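Long-range contacts in NF-kappa-B inhibitor beta (Mus musculus, PDB 1OY3), which inhibits NF-kappa-B by binding it and trapping it in the cytoplasm, though its unphosphorylated, resynthesized form can accompany NF-kappa-B into the nucleus: residues C[89-94]-C[171-176]; C[149-154]-C[178-183]. All blocks are in the same frame, centred on the assembly; numbering follows the deposited sequence.

Contact 1 of 2, residues C[89-94]-C[171-176]; sequences RAHTCA and AEMVRL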
loop_
_atom_site.group_PDB
_atom_site.type_symbol
_atom_site.label_atom_id
_atom_site.label_comp_id
_atom_site.label_asym_id
_atom_site.label_seq_id
_atom_site.Cartn_x
_atom_site.Cartn_y
_atom_site.Cartn_z
ATOM N N ARG C 89 14.300 1.550 -2.573
ATOM C CA ARG C 89 15.256 2.544 -3.062
ATOM C C ARG C 89 16.142 2.043 -4.202
ATOM O O ARG C 89 17.310 2.424 -4.290
ATOM C CB ARG C 89 16.144 3.017 -1.905
ATOM C CG ARG C 89 15.436 3.897 -0.880
ATOM C CD ARG C 89 16.274 4.077 0.384
ATOM N NE ARG C 89 16.076 5.390 0.997
ATOM C CZ ARG C 89 16.771 6.479 0.671
ATOM N NH1 ARG C 89 17.714 6.412 -0.262
ATOM N NH2 ARG C 89 16.525 7.633 1.277
ATOM N N ALA C 90 15.592 1.192 -5.067
ATOM C CA ALA C 90 16.337 0.669 -6.212
ATOM C C ALA C 90 16.329 1.704 -7.330
ATOM O O ALA C 90 15.713 1.504 -8.387
ATOM C CB ALA C 90 15.709 -0.637 -6.700
ATOM N N HIS C 91 17.026 2.811 -7.087
ATOM C CA HIS C 91 17.120 3.918 -8.031
ATOM C C HIS C 91 17.519 3.542 -9.451
ATOM O O HIS C 91 16.874 3.983 -10.418
ATOM C CB HIS C 91 18.111 4.955 -7.512
ATOM C CG HIS C 91 17.770 5.484 -6.159
ATOM N ND1 HIS C 91 16.581 6.125 -5.891
ATOM C CD2 HIS C 91 18.455 5.455 -4.991
ATOM C CE1 HIS C 91 16.548 6.467 -4.615
ATOM N NE2 HIS C 91 17.671 6.073 -4.048
ATOM N N THR C 92 18.588 2.753 -9.582
ATOM C CA THR C 92 19.056 2.357 -10.898
ATOM C C THR C 92 18.028 1.479 -11.634
ATOM O O THR C 92 17.861 1.589 -12.847
ATOM C CB THR C 92 20.429 1.646 -10.803
ATOM O OG1 THR C 92 20.364 0.583 -9.849
ATOM C CG2 THR C 92 21.497 2.629 -10.374
ATOM N N CYS C 93 17.328 0.619 -10.904
ATOM C CA CYS C 93 16.304 -0.232 -11.520
ATOM C C CYS C 93 15.169 0.617 -12.096
ATOM O O CYS C 93 14.677 0.364 -13.209
ATOM C CB CYS C 93 15.734 -1.193 -10.489
ATOM S SG CYS C 93 16.875 -2.495 -9.962
ATOM N N ALA C 94 14.755 1.632 -11.339
ATOM C CA ALA C 94 13.672 2.503 -11.780
ATOM C C ALA C 94 14.087 3.199 -13.066
ATOM O O ALA C 94 13.281 3.396 -13.969
ATOM C CB ALA C 94 13.354 3.551 -10.697
ATOM N N ALA C 171 14.117 10.936 -1.724
ATOM C CA ALA C 171 14.325 12.122 -2.537
ATOM C C ALA C 171 14.876 11.782 -3.914
ATOM O O ALA C 171 14.424 12.317 -4.924
ATOM C CB ALA C 171 15.267 13.077 -1.814
ATOM N N GLU C 172 15.867 10.900 -3.944
ATOM C CA GLU C 172 16.463 10.487 -5.196
ATOM C C GLU C 172 15.402 9.866 -6.115
ATOM O O GLU C 172 15.346 10.168 -7.316
ATOM C CB GLU C 172 17.581 9.482 -4.937
ATOM C CG GLU C 172 18.871 9.831 -5.645
ATOM C CD GLU C 172 18.627 10.395 -7.033
ATOM O OE1 GLU C 172 18.042 9.684 -7.877
ATOM O OE2 GLU C 172 19.019 11.555 -7.276
ATOM N N MET C 173 14.549 9.011 -5.558
ATOM C CA MET C 173 13.512 8.375 -6.374
ATOM C C MET C 173 12.472 9.397 -6.826
ATOM O O MET C 173 11.952 9.308 -7.938
ATOM C CB MET C 173 12.811 7.240 -5.619
ATOM C CG MET C 173 11.892 6.410 -6.547
ATOM S SD MET C 173 12.824 5.471 -7.818
ATOM C CE MET C 173 13.255 4.016 -6.811
ATOM N N VAL C 174 12.174 10.364 -5.962
ATOM C CA VAL C 174 11.208 11.403 -6.304
ATOM C C VAL C 174 11.747 12.167 -7.517
ATOM O O VAL C 174 11.003 12.482 -8.447
ATOM C CB VAL C 174 10.997 12.387 -5.122
ATOM C CG1 VAL C 174 10.155 13.590 -5.564
ATOM C CG2 VAL C 174 10.310 11.675 -3.982
ATOM N N ARG C 175 13.045 12.449 -7.510
ATOM C CA ARG C 175 13.668 13.163 -8.620
ATOM C C ARG C 175 13.502 12.422 -9.951
ATOM O O ARG C 175 13.115 13.024 -10.955
ATOM C CB ARG C 175 15.151 13.429 -8.316
ATOM C CG ARG C 175 15.371 14.672 -7.453
ATOM C CD ARG C 175 16.834 15.034 -7.312
ATOM N NE ARG C 175 17.505 14.222 -6.306
ATOM C CZ ARG C 175 17.739 14.622 -5.059
ATOM N NH1 ARG C 175 17.360 15.836 -4.669
ATOM N NH2 ARG C 175 18.337 13.804 -4.200
ATOM N N LEU C 176 13.788 11.121 -9.954
ATOM C CA LEU C 176 13.643 10.300 -11.154
ATOM C C LEU C 176 12.196 10.288 -11.637
ATOM O O LEU C 176 11.922 10.407 -12.834
ATOM C CB LEU C 176 14.093 8.862 -10.878
ATOM C CG LEU C 176 15.569 8.501 -11.067
ATOM C CD1 LEU C 176 16.472 9.694 -10.783
ATOM C CD2 LEU C 176 15.893 7.331 -10.152
HETATM O O HOH W 1 16.557 10.812 0.511
#

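Contact 2 of 2, residues C[149-154]-C[178-183]; sequences LQLEAE and RDAGAD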
loop_
_atom_site.group_PDB
_atom_site.type_symbol
_atom_site.label_atom_id
_atom_site.label_comp_id
_atom_site.label_asym_id
_atom_site.label_seq_id
_atom_site.Cartn_x
_atom_site.Cartn_y
_atom_site.Cartn_z
ATOM N N LEU C 149 3.130 4.552 -18.907
ATOM C CA LEU C 149 1.932 4.030 -18.270
ATOM C C LEU C 149 2.303 3.442 -16.905
ATOM O O LEU C 149 1.426 3.098 -16.121
ATOM C CB LEU C 149 1.283 2.951 -19.146
ATOM C CG LEU C 149 0.877 3.407 -20.552
ATOM C CD1 LEU C 149 0.426 2.211 -21.380
ATOM C CD2 LEU C 149 -0.228 4.447 -20.454
ATOM N N GLN C 150 3.603 3.321 -16.631
ATOM C CA GLN C 150 4.071 2.783 -15.348
ATOM C C GLN C 150 3.953 3.846 -14.253
ATOM O O GLN C 150 3.713 3.539 -13.077
ATOM C CB GLN C 150 5.542 2.369 -15.437
ATOM C CG GLN C 150 5.856 1.205 -16.367
ATOM C CD GLN C 150 7.364 1.011 -16.549
ATOM O OE1 GLN C 150 8.056 0.536 -15.645
ATOM N NE2 GLN C 150 7.877 1.400 -17.713
ATOM N N LEU C 151 4.112 5.095 -14.662
ATOM C CA LEU C 151 4.091 6.233 -13.765
ATOM C C LEU C 151 2.818 6.418 -12.975
ATOM O O LEU C 151 2.847 6.877 -11.841
ATOM C CB LEU C 151 4.382 7.523 -14.547
ATOM C CG LEU C 151 5.737 7.607 -15.250
ATOM C CD1 LEU C 151 5.842 8.966 -15.946
ATOM C CD2 LEU C 151 6.872 7.417 -14.238
ATOM N N GLU C 152 1.692 6.083 -13.577
ATOM C CA GLU C 152 0.440 6.266 -12.873
ATOM C C GLU C 152 -0.247 4.948 -12.517
ATOM O O GLU C 152 -1.420 4.927 -12.157
ATOM C CB GLU C 152 -0.462 7.190 -13.692
ATOM C CG GLU C 152 0.195 8.562 -13.920
ATOM C CD GLU C 152 0.565 9.256 -12.613
ATOM O OE1 GLU C 152 1.641 9.901 -12.548
ATOM O OE2 GLU C 152 -0.227 9.163 -11.650
ATOM N N ALA C 153 0.503 3.852 -12.596
ATOM C CA ALA C 153 -0.041 2.550 -12.234
ATOM C C ALA C 153 -0.341 2.621 -10.732
ATOM O O ALA C 153 0.463 3.133 -9.957
ATOM C CB ALA C 153 0.981 1.440 -12.521
ATOM N N GLU C 154 -1.498 2.132 -10.310
ATOM C CA GLU C 154 -1.793 2.193 -8.893
ATOM C C GLU C 154 -1.904 0.815 -8.271
ATOM O O GLU C 154 -2.484 -0.094 -8.855
ATOM C CB GLU C 154 -3.078 3.004 -8.624
ATOM C CG GLU C 154 -4.367 2.370 -9.093
ATOM C CD GLU C 154 -5.602 3.012 -8.463
ATOM O OE1 GLU C 154 -6.718 2.803 -8.992
ATOM O OE2 GLU C 154 -5.466 3.714 -7.436
ATOM N N ARG C 178 9.859 12.561 -10.972
ATOM C CA ARG C 178 9.536 13.907 -11.431
ATOM C C ARG C 178 9.994 14.071 -12.881
ATOM O O ARG C 178 9.187 14.329 -13.777
ATOM C CB ARG C 178 10.238 14.940 -10.548
ATOM C CG ARG C 178 10.164 16.372 -11.072
ATOM C CD ARG C 178 11.208 17.230 -10.400
ATOM N NE ARG C 178 12.557 16.810 -10.768
ATOM C CZ ARG C 178 13.655 17.112 -10.085
ATOM N NH1 ARG C 178 13.579 17.839 -8.982
ATOM N NH2 ARG C 178 14.839 16.689 -10.510
ATOM N N ASP C 179 11.294 13.894 -13.104
ATOM C CA ASP C 179 11.865 14.018 -14.435
ATOM C C ASP C 179 11.177 13.076 -15.426
ATOM O O ASP C 179 11.098 13.378 -16.617
ATOM C CB ASP C 179 13.374 13.730 -14.390
ATOM C CG ASP C 179 14.142 14.718 -13.501
ATOM O OD1 ASP C 179 15.353 14.514 -13.293
ATOM O OD2 ASP C 179 13.543 15.702 -13.012
ATOM N N ALA C 180 10.676 11.942 -14.939
ATOM C CA ALA C 180 9.999 10.978 -15.813
ATOM C C ALA C 180 8.606 11.476 -16.216
ATOM O O ALA C 180 7.968 10.927 -17.126
ATOM C CB ALA C 180 9.890 9.621 -15.123
ATOM N N GLY C 181 8.137 12.512 -15.525
ATOM C CA GLY C 181 6.834 13.077 -15.836
ATOM C C GLY C 181 5.690 12.573 -14.972
ATOM O O GLY C 181 4.536 12.615 -15.397
ATOM N N ALA C 182 5.992 12.094 -13.767
ATOM C CA ALA C 182 4.942 11.595 -12.882
ATOM C C ALA C 182 4.021 12.741 -12.438
ATOM O O ALA C 182 4.442 13.896 -12.343
ATOM C CB ALA C 182 5.561 10.910 -11.664
ATOM N N ASP C 183 2.759 12.418 -12.174
ATOM C CA ASP C 183 1.792 13.430 -11.737
ATOM C C ASP C 183 2.042 13.809 -10.269
ATOM O O ASP C 183 1.714 13.054 -9.356
ATOM C CB ASP C 183 0.379 12.885 -11.926
ATOM C CG ASP C 183 -0.694 13.842 -11.458
ATOM O OD1 ASP C 183 -0.370 14.926 -10.911
ATOM O OD2 ASP C 183 -1.874 13.491 -11.644
HETATM O O HOH W 2 1.697 10.115 -9.524
#

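Contact 1 of 2, residues C[89-94]-C[171-176]
With CG of H91 anti to its carbonyl carbon (chi1 -57°) and CG of M173 anti to the backbone N (chi1 -170°), both side chains turn into the gap between helices 91-97 and 171-180. This is repeat-to-repeat packing in an ankyrin stack, joining ANK 3 to ANK 4. The imidazole lies between two groups: R89 O on one face and E172 CB on the other, the latter a CH-pi contact with E172 CB 3.6 Å from the centroid of the H91 ring and 28° off the normal. The M173 CB sits at the ring's edge, in its plane. Further bends in the M173 chain then carry SD to 3.5 Å from A94 CB, and put CE 3.9 Å from A90 O. One turn on, L176 CD2 packs at 3.5 Å from H91 O. No direct hydrogen bond crosses here. The acid of E172 is instead held within its own helix by a salt bridge: R175 NE meets E172 OE2 at 3.2 Å, from above the carboxylate plane. M173, which is buried, also touches A165 of helix 161-167 and C86. At the outer end, a water accepts from R89 NH2 at 3.3 Å and, weakly, from A171 N.

Contact 2 of 2, residues C[149-154]-C[178-183]
A Schellman motif closes helix 171-180 in ANK 4, and the type I turn Q150-A153 packs against that helix end and the residues leaving it. G181 turns the chain out of the helix with a positive phi (96°). L151 points at the helix terminus: its CD1 comes to 3.1 Å from A180 O, a tight approach, and 3.7 Å from G181 C, while the other branch, CD2, meets A180 CB at 3.8 Å. Next to it, E152 folds its chain at chi2 (-57°) so that the carboxylate turns back toward the loop that leaves the helix. There E152 OE1 accepts from D183 N at 2.8 Å, a nearly straight bond (169°) arriving on the syn side but tilted from the carboxylate plane. A water is placed to donate to E152 OE2 (3.0 Å) and D183 O (2.9 Å), though it cannot serve every acceptor near it. E152 OE2 also forms a salt bridge with K186, and D183 OD1 accepts from N185 N. The two acids sit close together, with E152 OE2 and D183 OD2 4.6 Å apart; K186, bonded to E152 and only weakly paired with D183, probably eases their repulsion.

Both contacts use helix 171-180, contact 1 its first turns and contact 2 its C-terminal end, with centres about 12 Å apart. Each is partly buried: buried apolar residues (A94 and M173 in contact 1; L151, A180 and A182 in contact 2) sit beside partly exposed ones. In contact 1 helix meets helix across the ANK 3 to ANK 4 step, and van der Waals, CH-pi and sulfur packing do the work, with no direct hydrogen bond across. Contact 2 joins an irregular turn to a helix end, and past that end a backbone N-H in the loop binds a side-chain carboxylate. Together they place helix 171-180 against ANK 3 and against the loop 149-154.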